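Local coordinates for protein beta-hydroxyacid dehydrogenase, 3-hydroxyisobutyrate dehydrogenase (Saccharomonospora xinjiangensis XJ-54, PDB 6GRL) that probably binds NADP and works as an NADPH-dependent oxidoreductase, an S-selective imine reductase linked to reductive amination, at residues H202-E210 / H264-A272; V278-D288 / F295-T303. All blocks are in the same frame, centred on the assembly; numbering follows the deposited sequence.

Contact 1 of 2, residues H202-E210 / H264-A272; sequences HTLSVVHAE and HRESLGVEA
Val206 meets Arg265, Leu268 and Val270 in a surface contact of the C-terminal helical domain, where the last turns of helix 181-209 lie against the end of helix 251-267 and the turn that leaves it. The two methyls of Val206 divide the work. CG2 packs 3.7 Å from Val270 CG1 and sits over the centre of one face of the Arg265 guanidinium; CG1, trans to the backbone N (chi1 170°), turns to Leu268 CD1, and lies 3.7 Å from His264 CE1. One turn on, Ala209 CB rests 3.8 Å from Leu268 CB.

Polar groups close both ends. At one, His264 NE2 gives a hydrogen bond of 2.9 Å to Glu210 OE2, in the plane of the imidazole but on the anti side of the carboxylate and 27° out of its plane. At the other, Glu271 lies over a face of the His202 ring, with CG 3.7 Å from the ring centroid in a CH-pi contact and the carboxylate stacked on the imidazole, the planes 22° apart. Within 264-272, Arg265 positions Glu271: NE gives Glu271 O an almost straight bond of 2.6 Å, and NH1 makes a salt bridge of 3.0 Å with Glu271 OE2, though at a poor angle.

Gly269, with positive phi, ends helix 251-267 in a Schellman motif, which brings Val270 back toward helix 181-209. Ala272 then stands at the N-cap position of helix 273-287, to whose Arg276 Glu266 is salt-bridged, while Thr203, Leu204 and Val207 touch Phe217 of helix 214-225.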
loop_
_atom_site.group_PDB
_atom_site.type_symbol
_atom_site.label_atom_id
_atom_site.label_comp_id
_atom_site.label_asym_id
_atom_site.label_seq_id
_atom_site.Cartn_x
_atom_site.Cartn_y
_atom_site.Cartn_z
ATOM N N HIS A 202 13.016 -19.461 -2.902
ATOM C CA HIS A 202 13.623 -20.575 -2.181
ATOM C C HIS A 202 12.964 -21.901 -2.536
ATOM O O HIS A 202 13.640 -22.934 -2.590
ATOM C CB HIS A 202 13.553 -20.329 -0.673
ATOM C CG HIS A 202 14.388 -19.176 -0.210
ATOM N ND1 HIS A 202 15.700 -19.005 -0.597
ATOM C CD2 HIS A 202 14.100 -18.139 0.612
ATOM C CE1 HIS A 202 16.183 -17.909 -0.037
ATOM N NE2 HIS A 202 15.232 -17.367 0.702
ATOM N N THR A 203 11.652 -21.892 -2.786
ATOM C CA THR A 203 10.977 -23.110 -3.226
ATOM C C THR A 203 11.483 -23.550 -4.595
ATOM O O THR A 203 11.655 -24.750 -4.847
ATOM C CB THR A 203 9.465 -22.889 -3.255
ATOM O OG1 THR A 203 9.028 -22.419 -1.973
ATOM C CG2 THR A 203 8.738 -24.185 -3.583
ATOM N N LEU A 204 11.730 -22.591 -5.491
ATOM C CA LEU A 204 12.324 -22.924 -6.783
ATOM C C LEU A 204 13.709 -23.533 -6.606
ATOM O O LEU A 204 14.105 -24.422 -7.369
ATOM C CB LEU A 204 12.400 -21.678 -7.665
ATOM C CG LEU A 204 11.083 -21.019 -8.075
ATOM C CD1 LEU A 204 11.355 -19.804 -8.942
ATOM C CD2 LEU A 204 10.184 -22.005 -8.800
ATOM N N SER A 205 14.458 -23.066 -5.604
ATOM C CA SER A 205 15.767 -23.648 -5.325
ATOM C C SER A 205 15.647 -25.124 -4.962
ATOM O O SER A 205 16.493 -25.938 -5.351
ATOM C CB SER A 205 16.459 -22.879 -4.200
ATOM O OG SER A 205 16.693 -21.531 -4.567
ATOM N N VAL A 206 14.599 -25.488 -4.222
ATOM C CA VAL A 206 14.419 -26.881 -3.823
ATOM C C VAL A 206 14.176 -27.760 -5.045
ATOM O O VAL A 206 14.823 -28.799 -5.220
ATOM C CB VAL A 206 13.274 -27.010 -2.804
ATOM C CG1 VAL A 206 12.931 -28.475 -2.578
ATOM C CG2 VAL A 206 13.652 -26.345 -1.490
ATOM N N VAL A 207 13.243 -27.356 -5.911
ATOM C CA VAL A 207 12.894 -28.207 -7.045
ATOM C C VAL A 207 14.007 -28.221 -8.082
ATOM O O VAL A 207 14.173 -29.208 -8.808
ATOM C CB VAL A 207 11.552 -27.773 -7.664
ATOM C CG1 VAL A 207 10.458 -27.797 -6.618
ATOM C CG2 VAL A 207 11.663 -26.393 -8.297
ATOM N N HIS A 208 14.789 -27.142 -8.175
ATOM C CA HIS A 208 15.902 -27.128 -9.118
ATOM C C HIS A 208 16.972 -28.134 -8.717
ATOM O O HIS A 208 17.546 -28.814 -9.576
ATOM C CB HIS A 208 16.494 -25.723 -9.220
ATOM C CG HIS A 208 17.563 -25.597 -10.261
ATOM N ND1 HIS A 208 18.903 -25.739 -9.974
ATOM C CD2 HIS A 208 17.486 -25.358 -11.591
ATOM C CE1 HIS A 208 19.607 -25.583 -11.081
ATOM N NE2 HIS A 208 18.771 -25.351 -12.077
ATOM N N ALA A 209 17.250 -28.246 -7.416
ATOM C CA ALA A 209 18.209 -29.235 -6.942
ATOM C C ALA A 209 17.736 -30.659 -7.195
ATOM O O ALA A 209 18.558 -31.583 -7.200
ATOM C CB ALA A 209 18.480 -29.032 -5.451
ATOM N N GLU A 210 16.436 -30.856 -7.405
ATOM C CA GLU A 210 15.876 -32.169 -7.688
ATOM C C GLU A 210 15.717 -32.438 -9.179
ATOM O O GLU A 210 15.232 -33.512 -9.550
ATOM C CB GLU A 210 14.518 -32.321 -6.995
ATOM C CG GLU A 210 14.587 -32.493 -5.483
ATOM C CD GLU A 210 15.011 -33.891 -5.065
ATOM O OE1 GLU A 210 15.240 -34.741 -5.951
ATOM O OE2 GLU A 210 15.091 -34.149 -3.845
ATOM N N HIS A 264 14.408 -32.581 4.000
ATOM C CA HIS A 264 14.533 -32.757 2.556
ATOM C C HIS A 264 15.303 -31.605 1.917
ATOM O O HIS A 264 16.253 -31.829 1.159
ATOM C CB HIS A 264 13.150 -32.903 1.920
ATOM C CG HIS A 264 13.164 -32.822 0.425
ATOM N ND1 HIS A 264 12.484 -31.849 -0.275
ATOM C CD2 HIS A 264 13.790 -33.584 -0.502
ATOM C CE1 HIS A 264 12.681 -32.023 -1.569
ATOM N NE2 HIS A 264 13.472 -33.068 -1.734
ATOM N N ARG A 265 14.908 -30.363 2.209
ATOM C CA ARG A 265 15.566 -29.228 1.567
ATOM C C ARG A 265 17.006 -29.077 2.046
ATOM O O ARG A 265 17.889 -28.710 1.263
ATOM C CB ARG A 265 14.770 -27.942 1.806
ATOM C CG ARG A 265 14.678 -27.488 3.252
ATOM C CD ARG A 265 13.513 -26.526 3.437
ATOM N NE ARG A 265 13.767 -25.217 2.839
ATOM C CZ ARG A 265 12.895 -24.559 2.080
ATOM N NH1 ARG A 265 13.207 -23.368 1.584
ATOM N NH2 ARG A 265 11.713 -25.095 1.811
ATOM N N GLU A 266 17.269 -29.375 3.321
ATOM C CA GLU A 266 18.634 -29.269 3.824
ATOM C C GLU A 266 19.527 -30.366 3.259
ATOM O O GLU A 266 20.738 -30.160 3.111
ATOM C CB GLU A 266 18.637 -29.300 5.353
ATOM C CG GLU A 266 18.193 -27.986 5.981
ATOM C CD GLU A 266 18.364 -27.959 7.487
ATOM O OE1 GLU A 266 18.575 -29.035 8.087
ATOM O OE2 GLU A 266 18.289 -26.856 8.069
ATOM N N SER A 267 18.955 -31.528 2.928
ATOM C CA SER A 267 19.723 -32.572 2.260
ATOM C C SER A 267 20.128 -32.165 0.849
ATOM O O SER A 267 21.044 -32.769 0.281
ATOM C CB SER A 267 18.925 -33.876 2.216
ATOM O OG SER A 267 17.856 -33.792 1.289
ATOM N N LEU A 268 19.464 -31.164 0.277
ATOM C CA LEU A 268 19.813 -30.616 -1.025
ATOM C C LEU A 268 20.707 -29.389 -0.923
ATOM O O LEU A 268 21.104 -28.840 -1.954
ATOM C CB LEU A 268 18.543 -30.260 -1.803
ATOM C CG LEU A 268 17.555 -31.396 -2.075
ATOM C CD1 LEU A 268 16.212 -30.832 -2.506
ATOM C CD2 LEU A 268 18.102 -32.344 -3.131
ATOM N N GLY A 269 21.031 -28.949 0.291
ATOM C CA GLY A 269 21.829 -27.757 0.475
ATOM C C GLY A 269 21.063 -26.457 0.392
ATOM O O GLY A 269 21.686 -25.398 0.259
ATOM N N VAL A 270 19.737 -26.503 0.465
ATOM C CA VAL A 270 18.897 -25.316 0.370
ATOM C C VAL A 270 18.605 -24.802 1.773
ATOM O O VAL A 270 18.509 -25.572 2.734
ATOM C CB VAL A 270 17.604 -25.631 -0.414
ATOM C CG1 VAL A 270 16.679 -24.419 -0.469
ATOM C CG2 VAL A 270 17.943 -26.101 -1.821
ATOM N N GLU A 271 18.481 -23.480 1.894
ATOM C CA GLU A 271 18.164 -22.844 3.165
ATOM C C GLU A 271 16.847 -23.372 3.730
ATOM O O GLU A 271 16.031 -23.979 3.031
ATOM C CB GLU A 271 18.073 -21.328 2.996
ATOM C CG GLU A 271 16.846 -20.882 2.209
ATOM C CD GLU A 271 15.670 -20.528 3.102
ATOM O OE1 GLU A 271 15.873 -19.815 4.107
ATOM O OE2 GLU A 271 14.546 -20.986 2.808
ATOM N N ALA A 272 16.635 -23.105 5.019
ATOM C CA ALA A 272 15.415 -23.528 5.697
ATOM C C ALA A 272 15.115 -22.600 6.867
ATOM O O ALA A 272 14.708 -23.046 7.945
ATOM C CB ALA A 272 15.518 -24.979 6.175
#

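Contact 2 of 2, residues V278-D288 / F295-T303; sequences VKELMDQRIAD and FSSLFELLT
Leu281 and Leu301 slide past each other in opposite directions in a largely apolar contact between helix 273-287 and the C-terminal tail of the chain, a 3-10 turn followed by a weakly bonded helical turn. Leu281 CD2 packs 4.0 Å from Leu301 CB, and its other methyl, CD1, meets Leu302 CD2. Leu301 CD1 is pressed onto the helix backbone, 3.3 Å from Leu281 O, and Leu298 CD2 comes to the same oxygen. The other methyl of Leu298, CD1, touches Met282 CG at 3.8 Å. Beyond CG the Met282 chain runs extended (chi2 179°, chi3 176°), which carries CE to the edge of the Phe295 ring, in its plane and 3.9 Å from CD1. Val278 CG1 reaches the same edge at CE1.

The polar side of the contact belongs to Arg285. Bent at chi2 (74°), its chain lays the guanidinium against the tail, with Ser297 O above one face, offset toward the rim, and Glu300 CB 3.6 Å from NH1. None of these approaches is a hydrogen bond; NH2 bonds instead to Gln293 OE1 in the connecting loop. A serine in place of Arg285 would probably leave Gln293 without this donor and open a gap over Ser297 and Glu300. Ser297 OG bonds to Gly294 O and Glu300 OE2 to Tyr244 OH, while the Asp247 carboxylate receives the backbone N-H groups of Phe295 and Ser296.

No hydrogen bond joins the two segments: they are held by apolar packing and by the guanidinium of Arg285 lying on the tail, while the polar ends bond to the loops around it.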
loop_
_atom_site.group_PDB
_atom_site.type_symbol
_atom_site.label_atom_id
_atom_site.label_comp_id
_atom_site.label_asym_id
_atom_site.label_seq_id
_atom_site.Cartn_x
_atom_site.Cartn_y
_atom_site.Cartn_z
ATOM N N VAL A 278 9.109 -21.946 11.695
ATOM C CA VAL A 278 7.747 -22.435 11.883
ATOM C C VAL A 278 7.745 -23.684 12.758
ATOM O O VAL A 278 6.881 -23.848 13.629
ATOM C CB VAL A 278 7.084 -22.698 10.518
ATOM C CG1 VAL A 278 5.766 -23.427 10.696
ATOM C CG2 VAL A 278 6.871 -21.392 9.776
ATOM N N LYS A 279 8.715 -24.577 12.545
ATOM C CA LYS A 279 8.784 -25.798 13.343
ATOM C C LYS A 279 9.004 -25.485 14.818
ATOM O O LYS A 279 8.389 -26.110 15.691
ATOM C CB LYS A 279 9.895 -26.706 12.814
ATOM C CG LYS A 279 10.157 -27.941 13.662
ATOM C CD LYS A 279 8.965 -28.883 13.661
ATOM C CE LYS A 279 9.382 -30.299 14.041
ATOM N NZ LYS A 279 9.982 -30.375 15.401
ATOM N N GLU A 280 9.869 -24.512 15.117
ATOM C CA GLU A 280 10.111 -24.143 16.508
ATOM C C GLU A 280 8.857 -23.564 17.152
ATOM O O GLU A 280 8.559 -23.851 18.317
ATOM C CB GLU A 280 11.268 -23.147 16.596
ATOM C CG GLU A 280 12.600 -23.779 16.963
ATOM C CD GLU A 280 12.593 -24.388 18.352
ATOM O OE1 GLU A 280 12.551 -23.624 19.340
ATOM O OE2 GLU A 280 12.632 -25.632 18.456
ATOM N N LEU A 281 8.110 -22.743 16.408
ATOM C CA LEU A 281 6.861 -22.202 16.935
ATOM C C LEU A 281 5.833 -23.305 17.158
ATOM O O LEU A 281 5.117 -23.300 18.167
ATOM C CB LEU A 281 6.308 -21.137 15.989
ATOM C CG LEU A 281 7.098 -19.830 15.899
ATOM C CD1 LEU A 281 6.610 -18.989 14.729
ATOM C CD2 LEU A 281 6.998 -19.049 17.200
ATOM N N MET A 282 5.748 -24.258 16.227
ATOM C CA MET A 282 4.811 -25.366 16.387
ATOM C C MET A 282 5.164 -26.214 17.600
ATOM O O MET A 282 4.280 -26.593 18.379
ATOM C CB MET A 282 4.800 -26.228 15.126
ATOM C CG MET A 282 4.088 -25.601 13.948
ATOM S SD MET A 282 4.164 -26.681 12.513
ATOM C CE MET A 282 3.161 -25.763 11.347
ATOM N N ASP A 283 6.451 -26.525 17.776
ATOM C CA ASP A 283 6.864 -27.348 18.908
ATOM C C ASP A 283 6.564 -26.656 20.231
ATOM O O ASP A 283 6.181 -27.309 21.208
ATOM C CB ASP A 283 8.352 -27.682 18.802
ATOM C CG ASP A 283 8.654 -28.660 17.682
ATOM O OD1 ASP A 283 7.709 -29.297 17.173
ATOM O OD2 ASP A 283 9.840 -28.800 17.317
ATOM N N GLN A 284 6.726 -25.332 20.279
ATOM C CA GLN A 284 6.434 -24.603 21.510
ATOM C C GLN A 284 4.940 -24.602 21.809
ATOM O O GLN A 284 4.533 -24.815 22.957
ATOM C CB GLN A 284 6.968 -23.174 21.412
ATOM C CG GLN A 284 6.781 -22.359 22.681
ATOM C CD GLN A 284 7.509 -22.957 23.870
ATOM O OE1 GLN A 284 8.657 -23.389 23.757
ATOM N NE2 GLN A 284 6.843 -22.988 25.019
ATOM N N ARG A 285 4.110 -24.370 20.789
ATOM C CA ARG A 285 2.664 -24.365 20.997
ATOM C C ARG A 285 2.160 -25.744 21.402
ATOM O O ARG A 285 1.228 -25.859 22.207
ATOM C CB ARG A 285 1.956 -23.879 19.733
ATOM C CG ARG A 285 0.471 -23.613 19.912
ATOM C CD ARG A 285 0.213 -22.334 20.689
ATOM N NE ARG A 285 -1.214 -22.033 20.763
ATOM C CZ ARG A 285 -1.741 -21.101 21.550
ATOM N NH1 ARG A 285 -0.959 -20.374 22.337
ATOM N NH2 ARG A 285 -3.051 -20.896 21.551
ATOM N N ILE A 286 2.761 -26.804 20.856
ATOM C CA ILE A 286 2.403 -28.155 21.275
ATOM C C ILE A 286 2.838 -28.399 22.714
ATOM O O ILE A 286 2.093 -28.979 23.514
ATOM C CB ILE A 286 3.015 -29.191 20.315
ATOM C CG1 ILE A 286 2.331 -29.123 18.949
ATOM C CG2 ILE A 286 2.909 -30.596 20.898
ATOM C CD1 ILE A 286 3.119 -29.787 17.845
ATOM N N ALA A 287 4.047 -27.955 23.070
ATOM C CA ALA A 287 4.523 -28.123 24.439
ATOM C C ALA A 287 3.684 -27.324 25.429
ATOM O O ALA A 287 3.602 -27.691 26.608
ATOM C CB ALA A 287 5.993 -27.719 24.539
ATOM N N ASP A 288 3.057 -26.240 24.976
ATOM C CA ASP A 288 2.196 -25.431 25.829
ATOM C C ASP A 288 0.812 -26.037 26.023
ATOM O O ASP A 288 -0.020 -25.431 26.707
ATOM C CB ASP A 288 2.062 -24.018 25.254
ATOM C CG ASP A 288 3.364 -23.240 25.305
ATOM O OD1 ASP A 288 4.230 -23.583 26.137
ATOM O OD2 ASP A 288 3.520 -22.283 24.517
ATOM N N PHE A 295 -2.459 -23.713 12.657
ATOM C CA PHE A 295 -1.373 -22.790 12.341
ATOM C C PHE A 295 -1.665 -21.382 12.841
ATOM O O PHE A 295 -0.755 -20.683 13.304
ATOM C CB PHE A 295 -1.121 -22.773 10.834
ATOM C CG PHE A 295 0.065 -21.946 10.433
ATOM C CD1 PHE A 295 1.331 -22.507 10.387
ATOM C CD2 PHE A 295 -0.082 -20.607 10.113
ATOM C CE1 PHE A 295 2.427 -21.749 10.024
ATOM C CE2 PHE A 295 1.009 -19.844 9.755
ATOM C CZ PHE A 295 2.264 -20.414 9.706
ATOM N N SER A 296 -2.921 -20.938 12.743
ATOM C CA SER A 296 -3.251 -19.572 13.133
ATOM C C SER A 296 -2.970 -19.320 14.609
ATOM O O SER A 296 -2.723 -18.175 15.005
ATOM C CB SER A 296 -4.716 -19.273 12.811
ATOM O OG SER A 296 -5.585 -20.121 13.539
ATOM N N SER A 297 -2.986 -20.371 15.432
ATOM C CA SER A 297 -2.728 -20.208 16.859
ATOM C C SER A 297 -1.283 -19.828 17.150
ATOM O O SER A 297 -0.993 -19.347 18.250
ATOM C CB SER A 297 -3.090 -21.490 17.610
ATOM O OG SER A 297 -2.161 -22.525 17.336
ATOM N N LEU A 298 -0.371 -20.030 16.195
ATOM C CA LEU A 298 1.010 -19.608 16.393
ATOM C C LEU A 298 1.130 -18.096 16.524
ATOM O O LEU A 298 2.149 -17.606 17.023
ATOM C CB LEU A 298 1.882 -20.104 15.238
ATOM C CG LEU A 298 1.878 -21.620 15.024
ATOM C CD1 LEU A 298 2.737 -22.000 13.827
ATOM C CD2 LEU A 298 2.343 -22.353 16.278
ATOM N N PHE A 299 0.110 -17.350 16.091
ATOM C CA PHE A 299 0.116 -15.903 16.264
ATOM C C PHE A 299 0.175 -15.516 17.736
ATOM O O PHE A 299 0.691 -14.444 18.074
ATOM C CB PHE A 299 -1.121 -15.297 15.601
ATOM C CG PHE A 299 -1.083 -13.802 15.498
ATOM C CD1 PHE A 299 -0.206 -13.177 14.628
ATOM C CD2 PHE A 299 -1.931 -13.022 16.265
ATOM C CE1 PHE A 299 -0.171 -11.797 14.532
ATOM C CE2 PHE A 299 -1.905 -11.643 16.170
ATOM C CZ PHE A 299 -1.022 -11.029 15.302
ATOM N N GLU A 300 -0.338 -16.374 18.621
ATOM C CA GLU A 300 -0.278 -16.087 20.050
ATOM C C GLU A 300 1.157 -16.073 20.562
ATOM O O GLU A 300 1.448 -15.410 21.564
ATOM C CB GLU A 300 -1.107 -17.110 20.828
ATOM C CG GLU A 300 -2.588 -17.088 20.492
ATOM C CD GLU A 300 -3.271 -15.812 20.942
ATOM O OE1 GLU A 300 -2.910 -15.287 22.017
ATOM O OE2 GLU A 300 -4.168 -15.331 20.217
ATOM N N LEU A 301 2.061 -16.793 19.894
ATOM C CA LEU A 301 3.463 -16.797 20.285
ATOM C C LEU A 301 4.227 -15.597 19.743
ATOM O O LEU A 301 5.247 -15.214 20.325
ATOM C CB LEU A 301 4.140 -18.087 19.815
ATOM C CG LEU A 301 3.706 -19.377 20.510
ATOM C CD1 LEU A 301 4.341 -20.581 19.835
ATOM C CD2 LEU A 301 4.066 -19.333 21.986
ATOM N N LEU A 302 3.759 -15.002 18.646
ATOM C CA LEU A 302 4.423 -13.855 18.042
ATOM C C LEU A 302 3.977 -12.538 18.664
ATOM O O LEU A 302 4.808 -11.658 18.911
ATOM C CB LEU A 302 4.163 -13.834 16.534
ATOM C CG LEU A 302 4.638 -15.067 15.765
ATOM C CD1 LEU A 302 4.143 -15.023 14.329
ATOM C CD2 LEU A 302 6.153 -15.178 15.812
ATOM N N THR A 303 2.681 -12.381 18.910
ATOM C CA THR A 303 2.165 -11.190 19.576
ATOM C C THR A 303 1.215 -11.573 20.707
ATOM O O THR A 303 0.140 -12.123 20.468
ATOM C CB THR A 303 1.425 -10.255 18.598
ATOM O OG1 THR A 303 0.169 -10.838 18.234
ATOM C CG2 THR A 303 2.252 -10.011 17.349
#

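Overall arrangement
Contacts 1 and 2 lie in series along the chain, both within the C-terminal reductive aminase-like domain, and their centres are about 24 Å apart. They do not touch; about 7 Å separates their nearest atoms. The chain links them directly: helix 251-267 ends in contact 1, and helix 273-287, which follows, carries its later turns into contact 2. Contact 1 sets the junction of these two helices against the end of the long helix 181-209, whereas contact 2 lays the chain's C-terminal tail on the second helix. Their centres are 32 and 28 Å from the centre of the chain, on the same side. The Rossmann-type domain, which probably binds NADP, contributes to neither contact.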